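Local structure of tail protein, 43 kDa (Neisseria meningitidis MC58, 3D37) at residues F278-T283 against L333-D338. The protein is of unknown biochemical function but is probably a baseplate hub component of a Mu-like phage tail. Numbering follows the deposited sequence.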
# COMPACT_ATOMS: atom_id res chain seq x y z
N PHE A 278 22.75 -23.16 9.80
CA PHE A 278 22.70 -22.91 8.34
C PHE A 278 21.37 -23.39 7.79
O PHE A 278 20.96 -24.52 8.06
CB PHE A 278 23.89 -23.58 7.61
CG PHE A 278 23.79 -23.51 6.11
CD1 PHE A 278 24.35 -22.46 5.41
CD2 PHE A 278 23.14 -24.50 5.40
CE1 PHE A 278 24.28 -22.39 4.08
CE2 PHE A 278 23.05 -24.43 4.05
CZ PHE A 278 23.61 -23.38 3.38
N THR A 279 20.70 -22.53 7.02
CA THR A 279 19.48 -22.91 6.29
C THR A 279 19.54 -22.32 4.89
O THR A 279 19.85 -21.14 4.73
CB THR A 279 18.17 -22.40 6.98
OG1 THR A 279 18.26 -22.66 8.39
CG2 THR A 279 16.91 -23.09 6.37
N LEU A 280 19.26 -23.15 3.90
CA LEU A 280 19.05 -22.76 2.51
C LEU A 280 17.58 -22.95 2.21
O LEU A 280 17.10 -24.08 2.27
CB LEU A 280 19.90 -23.63 1.60
CG LEU A 280 19.71 -23.52 0.08
CD1 LEU A 280 20.05 -22.16 -0.45
CD2 LEU A 280 20.53 -24.68 -0.61
N THR A 281 16.86 -21.87 1.97
CA THR A 281 15.43 -21.90 1.61
C THR A 281 15.24 -21.57 0.13
O THR A 281 15.55 -20.46 -0.34
CB THR A 281 14.58 -20.93 2.51
OG1 THR A 281 14.91 -21.18 3.88
CG2 THR A 281 13.13 -21.16 2.36
N ILE A 282 14.82 -22.57 -0.65
CA ILE A 282 14.58 -22.37 -2.08
C ILE A 282 13.09 -22.37 -2.37
O ILE A 282 12.34 -23.23 -1.90
CB ILE A 282 15.30 -23.47 -2.89
CG1 ILE A 282 16.80 -23.25 -2.79
CG2 ILE A 282 14.75 -23.53 -4.36
CD1 ILE A 282 17.65 -24.33 -3.37
N THR A 283 12.65 -21.42 -3.16
CA THR A 283 11.29 -21.41 -3.63
C THR A 283 11.25 -21.77 -5.15
O THR A 283 12.04 -21.21 -5.94
CB THR A 283 10.64 -20.03 -3.34
OG1 THR A 283 10.79 -19.72 -1.93
CG2 THR A 283 9.17 -20.07 -3.71
N LEU A 333 11.21 -24.88 -0.04
CA LEU A 333 12.05 -26.02 0.29
C LEU A 333 13.10 -25.58 1.33
O LEU A 333 13.93 -24.72 1.03
CB LEU A 333 12.72 -26.59 -0.96
CG LEU A 333 11.81 -26.92 -2.18
CD1 LEU A 333 12.71 -27.19 -3.39
CD2 LEU A 333 10.89 -28.10 -1.87
N ARG A 334 12.99 -26.09 2.55
CA ARG A 334 13.90 -25.71 3.64
C ARG A 334 14.96 -26.79 3.70
O ARG A 334 14.73 -27.88 4.16
CB ARG A 334 13.16 -25.56 4.98
CG ARG A 334 12.06 -24.49 4.85
CD ARG A 334 11.48 -24.08 6.21
NE ARG A 334 10.74 -25.17 6.84
CZ ARG A 334 9.44 -25.37 6.72
NH1 ARG A 334 8.68 -24.59 5.94
NH2 ARG A 334 8.88 -26.39 7.32
N LEU A 335 16.12 -26.43 3.19
CA LEU A 335 17.22 -27.33 2.96
C LEU A 335 18.35 -27.14 3.98
O LEU A 335 18.65 -26.02 4.43
CB LEU A 335 17.71 -27.14 1.54
CG LEU A 335 16.77 -27.62 0.44
CD1 LEU A 335 17.08 -26.94 -0.88
CD2 LEU A 335 16.82 -29.18 0.34
N LYS A 336 18.98 -28.25 4.35
CA LYS A 336 20.01 -28.29 5.35
C LYS A 336 21.22 -28.98 4.79
O LYS A 336 21.12 -29.73 3.82
CB LYS A 336 19.51 -29.02 6.61
CG LYS A 336 18.30 -28.31 7.32
CD LYS A 336 18.85 -27.09 8.07
CE LYS A 336 17.93 -26.45 9.04
NZ LYS A 336 18.62 -25.33 9.70
N GLU A 337 22.38 -28.71 5.41
CA GLU A 337 23.60 -29.44 5.14
C GLU A 337 23.33 -30.95 5.12
O GLU A 337 22.69 -31.53 6.01
CB GLU A 337 24.65 -29.12 6.21
CG GLU A 337 26.02 -29.69 5.95
CD GLU A 337 27.07 -29.30 7.00
OE1 GLU A 337 26.73 -28.65 8.02
OE2 GLU A 337 28.22 -29.72 6.81
N ASP A 338 23.90 -31.59 4.10
CA ASP A 338 23.78 -33.05 3.93
C ASP A 338 24.56 -33.89 4.92
O ASP A 338 25.62 -33.50 5.39
CB ASP A 338 24.21 -33.37 2.50
CG ASP A 338 23.77 -34.75 2.01
OD1 ASP A 338 22.64 -35.16 2.33
OD2 ASP A 338 24.59 -35.35 1.27
O HOH W 1 22.29 -27.04 7.88
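L280 and I282 pair with L335 and L333 through two antiparallel hydrogen-bonded pairs, four backbone bonds in all; the L335 N to L280 O bond is 2.7 Å long. Between the two pairs T281 faces R334 as a non-hydrogen-bonded pair, the R334 guanidinium leading away to salt bridges with D28 and D30, and T281 CA makes a CA-H...O contact of 3.2 Å with L333 O.

Apolar contacts gather on the face that carries L280, I282, L333 and L335. The side chains of L280 and L335 lie alongside each other, L280 CD2 lying 4.1 Å from L335 CD1. The same L335 CD1 reaches diagonally to I282 CD1, at 3.7 Å. With L335 CG set beside its own backbone N (chi1 -70°), this methyl touches both neighbours on the facing strand. F314 and L316 of strand 310-324 and M203 of strand 202-208 extend the apolar layer.

Polar side-chain bonding belongs to the start of strand 278-285. Bent at chi2 (-75°), K336 curls back so that NZ donates to F278 O and to T279 OG1, each 3.0 Å away; it reaches F278 O from above the carbonyl plane. NZ also bonds L275 O, at the end of helix 259-276. Past the L280-L335 pair, a water bridges F278 O and E337 N.

Strand 278-285 is thus joined to strand 330-337, the last strand of the modelled chain, by a greasy face and a regular ladder, and the lysine ammonium, gripped by two carbonyls and a hydroxyl, ties the end of helix 259-276 to the start of strand 278-285 where that ladder gives out.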